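Local atomic coordinates of esterase E25 (Uncultured bacterium, PDB entry 4Q05), a protein that acts as an esterase, hydrolysing ester bonds as a dimeric member of the bacterial hormone-sensitive lipase family. Residues G251-L256 and I330-Y335; L296-R301 and L324-G329. All coordinates share one frame; numbering follows the deposited sequence.

How the contacts relate
Contact 2 is buried backbone pairing: 296-301 and 324-329 carry the last two strands of the central sheet and their first residues beyond it. Contact 1, only partly buried, joins two loops: 330-335 continues directly from 324-329, and 251-256 comes from between helices 244-248 and 262-271. Contact 1 is accordingly held by side chains, with two carboxylates, a salt bridge and a leucine on an imidazole, whereas main-chain bonds and apolar side chains dominate contact 2. The centres lie about 10 Å apart, and the contacts meet where Ile330 O comes 3.0 Å from Arg301 N, probably as a hydrogen bond. Both also touch the second subunit.

Contact 1 (G251-L256 and I330-Y335); sequences GIDRNL and IAHGDY
Arg254 holds Asp334 side-on with two nitrogens, and one of the oxygens it holds is gripped from both faces of its carboxylate. Arg254 NE reaches Asp334 OD2 at 3.0 Å from one face, while Ala331 N, also 3.0 Å from Asp334 OD2, arrives from the other; Arg254 NH2 lies 2.9 Å from Asp334 OD1, which stays close to the guanidinium plane. The two flat groups are turned 51° apart, so the pair is not coplanar. Asp253 OD1 accepts from Asn255 N and, at 2.8 Å, Leu256 N, an Asx turn within an Asx motif. With CG anti to the backbone N (chi1 -178°), Asp253 also presents OD2 to His332 N at 2.9 Å, and to Leu303 N. In this alpha/beta hydrolase fold, His332, next to the likely nucleophile elbow, is probably the catalytic histidine; its ND1 bonds Thr234 OG1. Leu256 CD1 sits over one imidazole face, a CH-pi contact 3.6 Å from the centroid of the His332 ring. Replacing Asp253 by alanine is likely to leave His332 N and Leu303 N without their shared acceptor and to free the turn at 253-256. Arg254 also packs on Trp37 of the second subunit.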
ATOM      1  N   GLY A 251      -8.123 -17.174  -2.461  1.00 29.79           N
ATOM      2  CA  GLY A 251      -9.265 -17.246  -3.356  1.00 23.72           C
ATOM      3  C   GLY A 251      -9.581 -15.924  -4.044  1.00 30.67           C
ATOM      4  O   GLY A 251     -10.510 -15.845  -4.849  1.00 31.08           O
ATOM      5  N   ILE A 252      -8.816 -14.879  -3.734  1.00 25.54           N
ATOM      6  CA  ILE A 252      -9.056 -13.555  -4.308  1.00 20.20           C
ATOM      7  C   ILE A 252      -7.969 -13.142  -5.300  1.00 22.87           C
ATOM      8  O   ILE A 252      -8.196 -12.326  -6.187  1.00 24.11           O
ATOM      9  CB  ILE A 252      -9.241 -12.492  -3.190  1.00 24.84           C
ATOM     10  CG1 ILE A 252     -10.571 -12.743  -2.473  1.00 28.55           C
ATOM     11  CG2 ILE A 252      -9.199 -11.072  -3.761  1.00 20.43           C
ATOM     12  CD1 ILE A 252     -10.775 -11.927  -1.213  1.00 21.47           C
ATOM     13  N   ASP A 253      -6.784 -13.729  -5.158  1.00 21.73           N
ATOM     14  CA  ASP A 253      -5.722 -13.491  -6.115  1.00 23.01           C
ATOM     15  C   ASP A 253      -5.940 -14.469  -7.277  1.00 22.69           C
ATOM     16  O   ASP A 253      -5.773 -15.665  -7.114  1.00 27.26           O
ATOM     17  CB  ASP A 253      -4.364 -13.724  -5.444  1.00 22.77           C
ATOM     18  CG  ASP A 253      -3.198 -13.440  -6.366  1.00 26.60           C
ATOM     19  OD1 ASP A 253      -3.145 -14.020  -7.480  1.00 24.03           O
ATOM     20  OD2 ASP A 253      -2.340 -12.627  -5.972  1.00 24.02           O
ATOM     21  N   ARG A 254      -6.310 -13.956  -8.441  1.00 26.33           N
ATOM     22  CA  ARG A 254      -6.706 -14.821  -9.558  1.00 25.48           C
ATOM     23  C   ARG A 254      -5.530 -15.601 -10.132  1.00 30.58           C
ATOM     24  O   ARG A 254      -5.722 -16.542 -10.903  1.00 30.43           O
ATOM     25  CB  ARG A 254      -7.358 -14.001 -10.665  1.00 24.68           C
ATOM     26  CG  ARG A 254      -6.371 -13.113 -11.405  1.00 28.82           C
ATOM     27  CD  ARG A 254      -7.048 -11.987 -12.161  1.00 27.45           C
ATOM     28  NE  ARG A 254      -6.040 -11.301 -12.956  1.00 31.62           N
ATOM     29  CZ  ARG A 254      -6.000 -11.288 -14.284  1.00 33.19           C
ATOM     30  NH1 ARG A 254      -6.956 -11.888 -14.982  1.00 33.32           N
ATOM     31  NH2 ARG A 254      -5.009 -10.660 -14.905  1.00 29.19           N
ATOM     32  N   ASN A 255      -4.314 -15.211  -9.757  1.00 24.73           N
ATOM     33  CA  ASN A 255      -3.131 -15.839 -10.309  1.00 26.76           C
ATOM     34  C   ASN A 255      -2.508 -16.891  -9.404  1.00 30.76           C
ATOM     35  O   ASN A 255      -2.339 -18.035  -9.820  1.00 31.74           O
ATOM     36  CB  ASN A 255      -2.109 -14.787 -10.742  1.00 30.24           C
ATOM     37  CG  ASN A 255      -2.711 -13.766 -11.687  1.00 34.91           C
ATOM     38  OD1 ASN A 255      -2.570 -12.554 -11.501  1.00 33.64           O
ATOM     39  ND2 ASN A 255      -3.423 -14.252 -12.693  1.00 27.12           N
ATOM     40  N   LEU A 256      -2.160 -16.511  -8.177  1.00 25.86           N
ATOM     41  CA  LEU A 256      -1.639 -17.468  -7.213  1.00 29.72           C
ATOM     42  C   LEU A 256      -2.770 -18.264  -6.558  1.00 29.96           C
ATOM     43  O   LEU A 256      -2.595 -19.438  -6.198  1.00 29.85           O
ATOM     44  CB  LEU A 256      -0.805 -16.761  -6.145  1.00 29.25           C
ATOM     45  CG  LEU A 256       0.493 -16.110  -6.627  1.00 32.02           C
ATOM     46  CD1 LEU A 256       1.227 -15.428  -5.469  1.00 27.05           C
ATOM     47  CD2 LEU A 256       1.375 -17.165  -7.286  1.00 28.44           C
ATOM     48  N   ILE A 330      -5.605  -5.035  -8.354  1.00 24.10           N
ATOM     49  CA  ILE A 330      -4.472  -5.790  -8.873  1.00 23.30           C
ATOM     50  C   ILE A 330      -4.042  -6.962  -7.995  1.00 25.98           C
ATOM     51  O   ILE A 330      -3.824  -6.805  -6.780  1.00 23.47           O
ATOM     52  CB  ILE A 330      -3.293  -4.855  -9.193  1.00 24.27           C
ATOM     53  CG1 ILE A 330      -3.497  -4.263 -10.596  1.00 25.79           C
ATOM     54  CG2 ILE A 330      -1.950  -5.582  -9.076  1.00 23.58           C
ATOM     55  CD1 ILE A 330      -2.248  -3.630 -11.199  1.00 30.50           C
ATOM     56  N   ALA A 331      -3.937  -8.135  -8.624  1.00 21.93           N
ATOM     57  CA  ALA A 331      -3.447  -9.335  -7.960  1.00 23.80           C
ATOM     58  C   ALA A 331      -1.984  -9.551  -8.324  1.00 21.36           C
ATOM     59  O   ALA A 331      -1.406  -8.766  -9.065  1.00 24.87           O
ATOM     60  CB  ALA A 331      -4.273 -10.551  -8.372  1.00 22.90           C
ATOM     61  N   HIS A 332      -1.402 -10.637  -7.815  1.00 24.38           N
ATOM     62  CA  HIS A 332       0.009 -10.959  -8.027  1.00 22.35           C
ATOM     63  C   HIS A 332       0.426 -10.843  -9.489  1.00 24.77           C
ATOM     64  O   HIS A 332      -0.013 -11.630 -10.308  1.00 25.89           O
ATOM     65  CB  HIS A 332       0.258 -12.389  -7.570  1.00 25.04           C
ATOM     66  CG  HIS A 332       1.659 -12.865  -7.774  1.00 25.77           C
ATOM     67  ND1 HIS A 332       2.711 -12.456  -6.978  1.00 22.94           N
ATOM     68  CD2 HIS A 332       2.176 -13.749  -8.662  1.00 29.09           C
ATOM     69  CE1 HIS A 332       3.814 -13.068  -7.371  1.00 28.58           C
ATOM     70  NE2 HIS A 332       3.518 -13.855  -8.392  1.00 30.73           N
ATOM     71  N   GLY A 333       1.279  -9.873  -9.801  1.00 24.20           N
ATOM     72  CA  GLY A 333       1.799  -9.712 -11.148  1.00 23.88           C
ATOM     73  C   GLY A 333       0.899  -9.004 -12.149  1.00 28.11           C
ATOM     74  O   GLY A 333       1.303  -8.819 -13.291  1.00 26.48           O
ATOM     75  N   ASP A 334      -0.303  -8.594 -11.734  1.00 24.70           N
ATOM     76  CA  ASP A 334      -1.271  -8.020 -12.666  1.00 25.01           C
ATOM     77  C   ASP A 334      -0.853  -6.661 -13.200  1.00 29.19           C
ATOM     78  O   ASP A 334      -1.498  -6.130 -14.104  1.00 32.87           O
ATOM     79  CB  ASP A 334      -2.656  -7.890 -12.021  1.00 24.77           C
ATOM     80  CG  ASP A 334      -3.451  -9.166 -12.083  1.00 30.52           C
ATOM     81  OD1 ASP A 334      -3.064 -10.066 -12.860  1.00 29.19           O
ATOM     82  OD2 ASP A 334      -4.473  -9.262 -11.359  1.00 28.93           O
ATOM     83  N   TYR A 335       0.200  -6.084 -12.625  1.00 27.81           N
ATOM     84  CA  TYR A 335       0.662  -4.760 -13.034  1.00 27.39           C
ATOM     85  C   TYR A 335       1.460  -4.856 -14.323  1.00 30.35           C
ATOM     86  O   TYR A 335       1.829  -3.842 -14.903  1.00 30.20           O
ATOM     87  CB  TYR A 335       1.539  -4.138 -11.942  1.00 26.17           C
ATOM     88  CG  TYR A 335       2.689  -5.029 -11.547  1.00 29.86           C
ATOM     89  CD1 TYR A 335       3.843  -5.088 -12.321  1.00 30.51           C
ATOM     90  CD2 TYR A 335       2.616  -5.830 -10.414  1.00 26.10           C
ATOM     91  CE1 TYR A 335       4.896  -5.916 -11.977  1.00 25.64           C
ATOM     92  CE2 TYR A 335       3.667  -6.654 -10.060  1.00 23.44           C
ATOM     93  CZ  TYR A 335       4.797  -6.698 -10.842  1.00 28.16           C
ATOM     94  OH  TYR A 335       5.841  -7.522 -10.490  1.00 32.80           O
TER

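Contact 2 (L296-R301 and L324-G329); sequences LITGTR and LFVYEG. With NA (sodium ion), chain D.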
ATOM      1  N   LEU A 296       8.527  -0.569  -5.066  1.00 20.97           N
ATOM      2  CA  LEU A 296       7.722  -1.772  -4.841  1.00 21.91           C
ATOM      3  C   LEU A 296       6.304  -1.585  -5.350  1.00 22.87           C
ATOM      4  O   LEU A 296       5.745  -0.507  -5.257  1.00 22.65           O
ATOM      5  CB  LEU A 296       7.652  -2.138  -3.352  1.00 18.59           C
ATOM      6  CG  LEU A 296       8.983  -2.323  -2.617  1.00 21.38           C
ATOM      7  CD1 LEU A 296       9.353  -1.026  -1.898  1.00 21.37           C
ATOM      8  CD2 LEU A 296       8.870  -3.485  -1.622  1.00 20.43           C
ATOM      9  N   ILE A 297       5.725  -2.650  -5.876  1.00 22.95           N
ATOM     10  CA  ILE A 297       4.384  -2.573  -6.429  1.00 22.59           C
ATOM     11  C   ILE A 297       3.604  -3.837  -6.110  1.00 21.08           C
ATOM     12  O   ILE A 297       4.152  -4.948  -6.099  1.00 21.99           O
ATOM     13  CB  ILE A 297       4.421  -2.288  -7.953  1.00 27.22           C
ATOM     14  CG1 ILE A 297       3.003  -2.267  -8.530  1.00 25.82           C
ATOM     15  CG2 ILE A 297       5.238  -3.325  -8.674  1.00 26.69           C
ATOM     16  CD1 ILE A 297       2.979  -1.875  -9.980  1.00 28.88           C
ATOM     17  N   THR A 298       2.324  -3.657  -5.815  1.00 20.15           N
ATOM     18  CA  THR A 298       1.442  -4.765  -5.505  1.00 22.37           C
ATOM     19  C   THR A 298       0.008  -4.240  -5.710  1.00 20.41           C
ATOM     20  O   THR A 298      -0.183  -3.221  -6.363  1.00 21.63           O
ATOM     21  CB  THR A 298       1.692  -5.290  -4.066  1.00 22.29           C
ATOM     22  OG1 THR A 298       0.802  -6.372  -3.761  1.00 22.05           O
ATOM     23  CG2 THR A 298       1.506  -4.171  -3.040  1.00 20.94           C
ATOM     24  N   GLY A 299      -0.996  -4.929  -5.183  1.00 20.86           N
ATOM     25  CA  GLY A 299      -2.359  -4.465  -5.361  1.00 18.03           C
ATOM     26  C   GLY A 299      -3.271  -5.081  -4.332  1.00 24.58           C
ATOM     27  O   GLY A 299      -2.850  -5.961  -3.586  1.00 22.34           O
ATOM     28  N   THR A 300      -4.528  -4.640  -4.307  1.00 21.24           N
ATOM     29  CA  THR A 300      -5.448  -5.045  -3.259  1.00 20.75           C
ATOM     30  C   THR A 300      -5.758  -6.535  -3.275  1.00 24.27           C
ATOM     31  O   THR A 300      -6.123  -7.096  -2.255  1.00 26.84           O
ATOM     32  CB  THR A 300      -6.765  -4.262  -3.359  1.00 22.92           C
ATOM     33  OG1 THR A 300      -7.261  -4.381  -4.693  1.00 22.22           O
ATOM     34  CG2 THR A 300      -6.535  -2.780  -3.032  1.00 20.97           C
ATOM     35  N   ARG A 301      -5.629  -7.187  -4.428  1.00 23.17           N
ATOM     36  CA  ARG A 301      -5.987  -8.605  -4.513  1.00 20.37           C
ATOM     37  C   ARG A 301      -4.768  -9.526  -4.515  1.00 25.80           C
ATOM     38  O   ARG A 301      -4.887 -10.734  -4.695  1.00 23.72           O
ATOM     39  CB  ARG A 301      -6.848  -8.864  -5.757  1.00 21.83           C
ATOM     40  CG  ARG A 301      -8.103  -8.008  -5.780  1.00 22.89           C
ATOM     41  CD  ARG A 301      -9.102  -8.453  -6.846  1.00 22.31           C
ATOM     42  NE  ARG A 301     -10.274  -7.582  -6.805  1.00 22.39           N
ATOM     43  CZ  ARG A 301     -11.455  -7.886  -7.330  1.00 26.88           C
ATOM     44  NH1 ARG A 301     -11.628  -9.044  -7.953  1.00 26.28           N
ATOM     45  NH2 ARG A 301     -12.462  -7.019  -7.237  1.00 23.97           N
ATOM     46  N   LEU A 324       6.282   2.913  -2.418  1.00 24.50           N
ATOM     47  CA  LEU A 324       5.298   1.851  -2.561  1.00 20.01           C
ATOM     48  C   LEU A 324       4.122   2.291  -3.436  1.00 23.84           C
ATOM     49  O   LEU A 324       3.614   3.410  -3.294  1.00 21.69           O
ATOM     50  CB  LEU A 324       4.757   1.439  -1.187  1.00 19.03           C
ATOM     51  CG  LEU A 324       3.583   0.445  -1.257  1.00 22.62           C
ATOM     52  CD1 LEU A 324       4.013  -0.948  -1.721  1.00 17.73           C
ATOM     53  CD2 LEU A 324       2.879   0.341   0.093  1.00 22.64           C
ATOM     54  N   PHE A 325       3.699   1.400  -4.330  1.00 19.67           N
ATOM     55  CA  PHE A 325       2.501   1.590  -5.146  1.00 23.73           C
ATOM     56  C   PHE A 325       1.596   0.376  -4.998  1.00 21.32           C
ATOM     57  O   PHE A 325       2.025  -0.752  -5.213  1.00 24.32           O
ATOM     58  CB  PHE A 325       2.882   1.806  -6.613  1.00 20.65           C
ATOM     59  CG  PHE A 325       3.721   3.028  -6.820  1.00 24.44           C
ATOM     60  CD1 PHE A 325       5.083   2.996  -6.574  1.00 24.69           C
ATOM     61  CD2 PHE A 325       3.144   4.217  -7.219  1.00 24.64           C
ATOM     62  CE1 PHE A 325       5.858   4.130  -6.745  1.00 26.40           C
ATOM     63  CE2 PHE A 325       3.911   5.357  -7.390  1.00 25.85           C
ATOM     64  CZ  PHE A 325       5.269   5.309  -7.154  1.00 28.18           C
ATOM     65  N   VAL A 326       0.354   0.618  -4.602  1.00 21.68           N
ATOM     66  CA  VAL A 326      -0.639  -0.439  -4.435  1.00 20.02           C
ATOM     67  C   VAL A 326      -1.829  -0.081  -5.317  1.00 21.14           C
ATOM     68  O   VAL A 326      -2.449   0.965  -5.146  1.00 19.58           O
ATOM     69  CB  VAL A 326      -1.120  -0.545  -2.972  1.00 22.47           C
ATOM     70  CG1 VAL A 326      -2.182  -1.646  -2.826  1.00 19.40           C
ATOM     71  CG2 VAL A 326       0.072  -0.799  -2.029  1.00 20.18           C
ATOM     72  N   TYR A 327      -2.146  -0.951  -6.260  1.00 20.09           N
ATOM     73  CA  TYR A 327      -3.219  -0.673  -7.201  1.00 24.48           C
ATOM     74  C   TYR A 327      -4.493  -1.406  -6.846  1.00 22.84           C
ATOM     75  O   TYR A 327      -4.496  -2.613  -6.686  1.00 22.33           O
ATOM     76  CB  TYR A 327      -2.784  -1.018  -8.624  1.00 20.66           C
ATOM     77  CG  TYR A 327      -1.766  -0.030  -9.126  1.00 25.26           C
ATOM     78  CD1 TYR A 327      -2.163   1.165  -9.725  1.00 24.31           C
ATOM     79  CD2 TYR A 327      -0.412  -0.266  -8.962  1.00 21.37           C
ATOM     80  CE1 TYR A 327      -1.234   2.091 -10.160  1.00 20.64           C
ATOM     81  CE2 TYR A 327       0.521   0.649  -9.391  1.00 22.47           C
ATOM     82  CZ  TYR A 327       0.104   1.829  -9.987  1.00 20.83           C
ATOM     83  OH  TYR A 327       1.048   2.731 -10.416  1.00 22.50           O
ATOM     84  N   GLU A 328      -5.575  -0.649  -6.731  1.00 23.72           N
ATOM     85  CA  GLU A 328      -6.908  -1.216  -6.582  1.00 20.24           C
ATOM     86  C   GLU A 328      -7.150  -2.276  -7.658  1.00 22.69           C
ATOM     87  O   GLU A 328      -6.943  -2.008  -8.842  1.00 24.71           O
ATOM     88  CB  GLU A 328      -7.933  -0.089  -6.743  1.00 21.10           C
ATOM     89  CG  GLU A 328      -9.380  -0.514  -6.761  1.00 24.18           C
ATOM     90  CD  GLU A 328      -9.867  -0.906  -5.392  1.00 25.80           C
ATOM     91  OE1 GLU A 328      -9.019  -1.052  -4.480  1.00 25.12           O
ATOM     92  OE2 GLU A 328     -11.088  -1.077  -5.226  1.00 26.12           O
ATOM     93  N   GLY A 329      -7.593  -3.463  -7.241  1.00 23.44           N
ATOM     94  CA  GLY A 329      -7.973  -4.535  -8.149  1.00 22.42           C
ATOM     95  C   GLY A 329      -6.843  -5.467  -8.564  1.00 25.89           C
ATOM     96  O   GLY A 329      -7.076  -6.578  -9.045  1.00 23.38           O
TER
HETATM   97 NA    NA D 401      -0.987   3.145  -3.900  1.00 31.10          NA
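Thr300 OG1 accepts a hydrogen bond from Gly329 N at 2.7 Å and is also hydrogen-bonded to Asp244 of the second subunit. The hydroxyl takes the place between the backbone N and carbonyl carbon (chi1 52°), while the methyl, Thr300 CG2, lies 3.4 Å from Glu328 OE1. The Glu328 chain is bent at chi2 (74°), bringing its carboxylate back across Thr300; OE1 is hydrogen-bonded to Ser306 and OE2 to Asp244 N, both of the second subunit. Arg301 CD lies 3.5 Å from Gly329 O, and Arg301 NE forms a salt bridge with the same Asp244. Before this polar end the strands pair in parallel, their axes 19° apart. Phe325 N bonds Leu296 O, Thr298 N bonds Phe325 O and Tyr327 N bonds Thr298 O, with Thr300 N, 3.1 Å from Tyr327 O, as the last rung. Gly299 comes very near Tyr327: a side chain there would clash with Tyr327 O. On the face that carries Tyr327, Ile297 CD1 comes obliquely to its ring, 3.6 Å from Tyr327 CE2. On the opposite face Thr298 and Val326, a bridged pair, run alongside each other, their CG2 methyls 3.8 Å apart, and Thr298 OG1 bonds Asp302. Val326 O, 2.9 Å from the sodium ion, shares it with His312 of the second subunit. Within the chain 322-327 is an edge strand, and Leu324 meets Leu324 of the second subunit. Strands 294-299 and 322-327 belong to a beta-alpha-beta unit whose helix 305-317 packs on Leu296, Thr298 and Leu324; helix 342-358 covers the face of Ile297, Phe325 and Tyr327, and strand 229-235 flanks 294-299.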